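Local coordinates for putative membrane protein (Corynebacterium diphtheriae NCTC 13129, PDB 3C8I) that is of unknown function, this chain being the C-terminal part of a predicted transmembrane protein of the DUF3239 family, at residues Trp47-Arg52 / Leu125-Gln130; Val35-Asp40 / Phe136-Leu141. One frame throughout, in Å; residues are numbered along the deposited sequence.

Contact 1: Trp47-Arg52 / Leu125-Gln130; sequences WALATR and LNKLDQ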
loop_
_atom_site.group_PDB
_atom_site.type_symbol
_atom_site.label_atom_id
_atom_site.label_comp_id
_atom_site.label_asym_id
_atom_site.label_seq_id
_atom_site.Cartn_x
_atom_site.Cartn_y
_atom_site.Cartn_z
ATOM N N TRP B 47 -14.252 -20.761 1.138
ATOM C CA TRP B 47 -13.561 -20.421 -0.098
ATOM C C TRP B 47 -13.891 -19.027 -0.579
ATOM O O TRP B 47 -15.011 -18.560 -0.442
ATOM C CB TRP B 47 -13.865 -21.430 -1.209
ATOM C CG TRP B 47 -13.322 -22.803 -0.953
ATOM C CD1 TRP B 47 -14.047 -23.954 -0.831
ATOM C CD2 TRP B 47 -11.945 -23.181 -0.790
ATOM N NE1 TRP B 47 -13.209 -25.019 -0.599
ATOM C CE2 TRP B 47 -11.916 -24.573 -0.575
ATOM C CE3 TRP B 47 -10.743 -22.484 -0.802
ATOM C CZ2 TRP B 47 -10.730 -25.273 -0.368
ATOM C CZ3 TRP B 47 -9.565 -23.184 -0.603
ATOM C CH2 TRP B 47 -9.571 -24.562 -0.399
ATOM N N ALA B 48 -12.899 -18.383 -1.171
ATOM C CA ALA B 48 -13.052 -17.075 -1.777
ATOM C C ALA B 48 -12.091 -16.931 -2.964
ATOM O O ALA B 48 -11.121 -17.704 -3.110
ATOM C CB ALA B 48 -12.813 -15.963 -0.741
ATOM N N LEU B 49 -12.379 -15.946 -3.795
ATOM C CA LEU B 49 -11.555 -15.590 -4.937
ATOM C C LEU B 49 -10.845 -14.287 -4.614
ATOM O O LEU B 49 -11.478 -13.320 -4.175
ATOM C CB LEU B 49 -12.430 -15.408 -6.180
ATOM C CG LEU B 49 -13.324 -16.612 -6.497
ATOM C CD1 LEU B 49 -14.370 -16.250 -7.542
ATOM C CD2 LEU B 49 -12.453 -17.852 -6.901
ATOM N N ALA B 50 -9.532 -14.262 -4.820
ATOM C CA ALA B 50 -8.729 -13.068 -4.562
ATOM C C ALA B 50 -7.996 -12.719 -5.840
ATOM O O ALA B 50 -7.358 -13.575 -6.428
ATOM C CB ALA B 50 -7.716 -13.332 -3.395
ATOM N N THR B 51 -8.043 -11.469 -6.266
ATOM C CA THR B 51 -7.320 -11.074 -7.452
ATOM C C THR B 51 -6.166 -10.131 -7.172
ATOM O O THR B 51 -6.126 -9.435 -6.149
ATOM C CB THR B 51 -8.255 -10.435 -8.532
ATOM O OG1 THR B 51 -8.898 -9.284 -7.987
ATOM C CG2 THR B 51 -9.267 -11.466 -9.103
ATOM N N ARG B 52 -5.219 -10.107 -8.100
ATOM C CA ARG B 52 -4.053 -9.261 -7.985
ATOM C C ARG B 52 -3.504 -8.910 -9.351
ATOM O O ARG B 52 -3.326 -9.776 -10.200
ATOM C CB ARG B 52 -2.959 -9.982 -7.201
ATOM C CG ARG B 52 -1.712 -9.179 -6.996
ATOM C CD ARG B 52 -0.678 -9.941 -6.152
ATOM N NE ARG B 52 0.526 -9.143 -5.928
ATOM C CZ ARG B 52 1.393 -9.317 -4.935
ATOM N NH1 ARG B 52 1.225 -10.308 -4.071
ATOM N NH2 ARG B 52 2.457 -8.509 -4.820
ATOM N N LEU B 125 -13.220 -18.176 -13.123
ATOM C CA LEU B 125 -12.399 -17.143 -13.766
ATOM C C LEU B 125 -13.246 -16.028 -14.317
ATOM O O LEU B 125 -12.831 -14.861 -14.320
ATOM C CB LEU B 125 -11.571 -17.698 -14.931
ATOM C CG LEU B 125 -10.121 -18.122 -14.789
ATOM C CD1 LEU B 125 -9.473 -18.059 -16.204
ATOM C CD2 LEU B 125 -9.283 -17.348 -13.711
ATOM N N ASN B 126 -14.425 -16.412 -14.822
ATOM C CA ASN B 126 -15.378 -15.462 -15.390
ATOM C C ASN B 126 -16.007 -14.510 -14.375
ATOM O O ASN B 126 -16.578 -13.489 -14.764
ATOM C CB ASN B 126 -16.453 -16.179 -16.269
ATOM C CG ASN B 126 -17.241 -17.274 -15.521
ATOM O OD1 ASN B 126 -17.518 -17.169 -14.327
ATOM N ND2 ASN B 126 -17.643 -18.321 -16.259
ATOM N N LYS B 127 -15.848 -14.783 -13.073
ATOM C CA LYS B 127 -16.333 -13.855 -12.029
ATOM C C LYS B 127 -15.380 -12.695 -11.733
ATOM O O LYS B 127 -15.617 -11.947 -10.787
ATOM C CB LYS B 127 -16.665 -14.596 -10.721
ATOM C CG LYS B 127 -17.752 -15.650 -10.856
ATOM C CD LYS B 127 -18.367 -16.027 -9.508
ATOM C CE LYS B 127 -19.478 -17.091 -9.633
ATOM N NZ LYS B 127 -20.256 -17.091 -10.939
ATOM N N LEU B 128 -14.332 -12.523 -12.541
ATOM C CA LEU B 128 -13.358 -11.437 -12.357
ATOM C C LEU B 128 -13.982 -10.082 -12.043
ATOM O O LEU B 128 -13.535 -9.360 -11.170
ATOM C CB LEU B 128 -12.454 -11.309 -13.603
ATOM C CG LEU B 128 -11.385 -10.200 -13.656
ATOM C CD1 LEU B 128 -10.370 -10.364 -12.535
ATOM C CD2 LEU B 128 -10.674 -10.179 -15.033
ATOM N N ASP B 129 -15.012 -9.705 -12.784
ATOM C CA ASP B 129 -15.575 -8.376 -12.576
ATOM C C ASP B 129 -16.344 -8.302 -11.268
ATOM O O ASP B 129 -16.225 -7.319 -10.582
ATOM C CB ASP B 129 -16.385 -7.937 -13.797
ATOM C CG ASP B 129 -15.480 -7.654 -14.995
ATOM O OD1 ASP B 129 -14.609 -6.753 -14.871
ATOM O OD2 ASP B 129 -15.605 -8.345 -16.035
ATOM N N GLN B 130 -17.073 -9.356 -10.893
ATOM C CA GLN B 130 -17.658 -9.431 -9.549
ATOM C C GLN B 130 -16.586 -9.262 -8.458
ATOM O O GLN B 130 -16.766 -8.467 -7.524
ATOM C CB GLN B 130 -18.400 -10.750 -9.340
ATOM C CG GLN B 130 -19.692 -10.910 -10.140
ATOM C CD GLN B 130 -20.298 -12.300 -9.942
ATOM O OE1 GLN B 130 -20.462 -12.769 -8.803
ATOM N NE2 GLN B 130 -20.609 -12.973 -11.046
#

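Contact 2: Val35-Asp40 / Phe136-Leu141; sequences VNTNVD and FDLLEL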
loop_
_atom_site.group_PDB
_atom_site.type_symbol
_atom_site.label_atom_id
_atom_site.label_comp_id
_atom_site.label_asym_id
_atom_site.label_seq_id
_atom_site.Cartn_x
_atom_site.Cartn_y
_atom_site.Cartn_z
ATOM N N VAL B 35 -8.701 -18.974 -2.358
ATOM C CA VAL B 35 -8.170 -18.860 -1.011
ATOM C C VAL B 35 -9.222 -19.198 0.066
ATOM O O VAL B 35 -10.446 -19.147 -0.157
ATOM C CB VAL B 35 -7.575 -17.434 -0.745
ATOM C CG1 VAL B 35 -6.313 -17.188 -1.589
ATOM C CG2 VAL B 35 -8.609 -16.328 -0.946
ATOM N N ASN B 36 -8.720 -19.578 1.233
ATOM C CA ASN B 36 -9.534 -19.904 2.378
ATOM C C ASN B 36 -9.535 -18.713 3.307
ATOM O O ASN B 36 -8.481 -18.334 3.809
ATOM C CB ASN B 36 -8.936 -21.117 3.094
ATOM C CG ASN B 36 -9.721 -21.549 4.331
ATOM O OD1 ASN B 36 -10.784 -21.024 4.650
ATOM N ND2 ASN B 36 -9.190 -22.551 5.014
ATOM N N THR B 37 -10.698 -18.122 3.543
ATOM C CA THR B 37 -10.768 -16.938 4.420
ATOM C C THR B 37 -10.796 -17.236 5.921
ATOM O O THR B 37 -10.761 -16.297 6.741
ATOM C CB THR B 37 -11.930 -15.992 4.059
ATOM O OG1 THR B 37 -13.177 -16.604 4.368
ATOM C CG2 THR B 37 -11.906 -15.628 2.608
ATOM N N ASN B 38 -10.840 -18.510 6.312
ATOM C CA ASN B 38 -10.755 -18.855 7.747
ATOM C C ASN B 38 -9.361 -18.627 8.305
ATOM O O ASN B 38 -8.378 -19.095 7.735
ATOM C CB ASN B 38 -11.132 -20.333 8.007
ATOM C CG ASN B 38 -12.605 -20.598 7.850
ATOM O OD1 ASN B 38 -13.434 -19.700 8.021
ATOM N ND2 ASN B 38 -12.961 -21.861 7.549
ATOM N N VAL B 39 -9.275 -17.944 9.443
ATOM C CA VAL B 39 -7.991 -17.797 10.117
ATOM C C VAL B 39 -7.492 -19.162 10.623
ATOM O O VAL B 39 -6.307 -19.470 10.483
ATOM C CB VAL B 39 -8.034 -16.710 11.213
ATOM C CG1 VAL B 39 -6.733 -16.707 12.006
ATOM C CG2 VAL B 39 -8.278 -15.325 10.559
ATOM N N ASP B 40 -8.416 -20.007 11.109
ATOM C CA ASP B 40 -8.084 -21.391 11.494
ATOM C C ASP B 40 -8.186 -22.361 10.318
ATOM O O ASP B 40 -9.300 -22.679 9.864
ATOM C CB ASP B 40 -8.999 -21.855 12.614
ATOM C CG ASP B 40 -8.646 -23.256 13.138
ATOM O OD1 ASP B 40 -7.967 -24.058 12.457
ATOM O OD2 ASP B 40 -9.087 -23.551 14.254
ATOM N N PHE B 136 -11.871 -5.151 -1.334
ATOM C CA PHE B 136 -10.486 -5.609 -1.174
ATOM C C PHE B 136 -10.076 -6.697 -2.188
ATOM O O PHE B 136 -9.127 -7.447 -1.950
ATOM C CB PHE B 136 -10.244 -6.124 0.249
ATOM C CG PHE B 136 -10.505 -5.107 1.323
ATOM C CD1 PHE B 136 -10.041 -3.791 1.190
ATOM C CD2 PHE B 136 -11.247 -5.444 2.453
ATOM C CE1 PHE B 136 -10.292 -2.844 2.183
ATOM C CE2 PHE B 136 -11.489 -4.513 3.460
ATOM C CZ PHE B 136 -11.014 -3.209 3.325
ATOM N N ASP B 137 -10.788 -6.772 -3.304
ATOM C CA ASP B 137 -10.521 -7.773 -4.349
ATOM C C ASP B 137 -10.581 -9.208 -3.794
ATOM O O ASP B 137 -9.742 -10.063 -4.097
ATOM C CB ASP B 137 -9.196 -7.436 -5.049
ATOM C CG ASP B 137 -9.285 -6.141 -5.878
ATOM O OD1 ASP B 137 -10.422 -5.735 -6.230
ATOM O OD2 ASP B 137 -8.226 -5.551 -6.182
ATOM N N LEU B 138 -11.597 -9.452 -2.969
ATOM C CA LEU B 138 -11.832 -10.737 -2.348
ATOM C C LEU B 138 -13.337 -10.968 -2.337
ATOM O O LEU B 138 -14.097 -10.153 -1.809
ATOM C CB LEU B 138 -11.259 -10.767 -0.924
ATOM C CG LEU B 138 -11.286 -12.078 -0.137
ATOM C CD1 LEU B 138 -10.319 -13.070 -0.699
ATOM C CD2 LEU B 138 -10.941 -11.821 1.365
ATOM N N LEU B 139 -13.765 -12.051 -2.961
ATOM C CA LEU B 139 -15.193 -12.393 -3.079
ATOM C C LEU B 139 -15.396 -13.797 -2.535
ATOM O O LEU B 139 -14.838 -14.751 -3.061
ATOM C CB LEU B 139 -15.639 -12.346 -4.552
ATOM C CG LEU B 139 -17.125 -12.575 -4.892
ATOM C CD1 LEU B 139 -17.948 -11.350 -4.517
ATOM C CD2 LEU B 139 -17.330 -12.932 -6.385
ATOM N N GLU B 140 -16.197 -13.931 -1.489
ATOM C CA GLU B 140 -16.495 -15.248 -0.964
ATOM C C GLU B 140 -17.385 -16.003 -1.944
ATOM O O GLU B 140 -18.248 -15.409 -2.585
ATOM C CB GLU B 140 -17.073 -15.180 0.461
ATOM C CG GLU B 140 -15.948 -14.944 1.497
ATOM C CD GLU B 140 -16.385 -15.040 2.963
ATOM O OE1 GLU B 140 -17.611 -15.128 3.225
ATOM O OE2 GLU B 140 -15.486 -15.008 3.852
ATOM N N LEU B 141 -17.084 -17.288 -2.133
ATOM C CA LEU B 141 -17.987 -18.192 -2.828
ATOM C C LEU B 141 -19.028 -18.679 -1.826
ATOM O O LEU B 141 -20.002 -19.333 -2.211
ATOM C CB LEU B 141 -17.245 -19.389 -3.438
ATOM C CG LEU B 141 -16.124 -19.137 -4.450
ATOM C CD1 LEU B 141 -15.557 -20.463 -4.931
ATOM C CD2 LEU B 141 -16.619 -18.319 -5.624
#

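Contact 1: Trp47-Arg52 / Leu125-Gln130
Leu128 N bonds to Leu125 O at 3.3 Å, closing the turn that leads into helix 128-132, and this turn brings the leucine side chain over the strand residue Thr51. The bond lies within 125-130, and what crosses to the strand is apolar: methyl against methyl, Thr51 CG2 to Leu128 CD1 at 3.8 Å, with the two side chains at about a right angle. Leu128 reaches there with CG anti to its backbone N (chi1 178°), carrying the branched end in toward the sheet although its first bond points neither toward the strand nor away from it. On Thr51 the methyl stands beside the backbone N, opposite the carbonyl carbon, so that carbon rather than OG1 meets the leucine. A threonine fits such a place well, its beta-branched side chain being at home in a strand while its methyl serves as a small packing surface. Two residues earlier on the same face, Leu49 CD1 approaches Lys127 CB at 4.3 Å, a looser touch. Lys127 occupies the N-cap position; the root of its side chain lies against the leucine, and the rest of the long chain turns away from the strand, which suits a residue at the border of a buried patch. Leu128 also rests on Ala22, Glu23 and Val30, and therefore spans the neighbouring strands 16-24 and 29-36. The arrangement is a helix-on-sheet packing of alpha+beta type, the start of a short helix laid through Leu128 and the root of its N-cap lysine on one face of an antiparallel sheet.

Contact 2: Val35-Asp40 / Phe136-Leu141
Two strands of an antiparallel sheet that are not direct neighbours meet here by their side chains, across the strand 47-54 that separates them. Strand 29-36, with the turn that follows it, lies on one flank of that middle strand, and the edge strand 138-140 lies on the other. The two flanks are joined over Ala48 and Ala50, whose methyls are small enough for longer side chains to meet above them: Thr37 packs on Ala48, and Leu138 on Ala50. Leu138 supplies both apolar touches, one with each branch. Its CD1 meets Val35 CG2 at 3.7 Å, while CD2 faces Thr37 CG2 at 4.1 Å. A leucine suits this role because its forked end can serve two partners at once; CG stands beside the carbonyl carbon, trans to N (chi1 -174°), and the fork is carried toward the other strand. Val35, beta-branched as strand residues often are, extends the patch to Ile91 of strand 88-95.

Closer to the surface the contact becomes polar. Thr37 OG1 donates to Glu140 OE2 at 2.9 Å, reaching the oxygen from above the carboxylate, 37° out of its plane. Glu140 is suited to its exposed place by a chain that is extended beyond CG, long enough to carry the carboxylate along to the turn at Thr37; its OE1 also forms a long, weak ion pair with Arg46. Just before Thr37, Asn36 shapes the way out of the strand through an Asx turn. Its OD1 accepts from the backbone N of Arg46 as well as from Asn38 N, the latter at 3.0 Å, with the donor above the carbonyl plane.

The centres of the two contacts lie about 10 Å apart, and both belong to the same antiparallel sheet, in which strand 47-54 runs between 29-36 and 138-140. Along the chain the order is 35-40, 47-52, 125-130, 136-141, so contact 2 encloses contact 1. Segment 47-52 offers Leu49 and Thr51 to the start of the helix and its N-cap in contact 1, while Ala48 and Ala50, alternating with them, underlie contact 2 on the other face. Backbone bonds join the two directly: Ala48 N to Val35 O and Leu49 N to Leu139 O, both 2.8 Å. The C-terminal segment thereby returns from the helix to complete one edge of the chain's sheet.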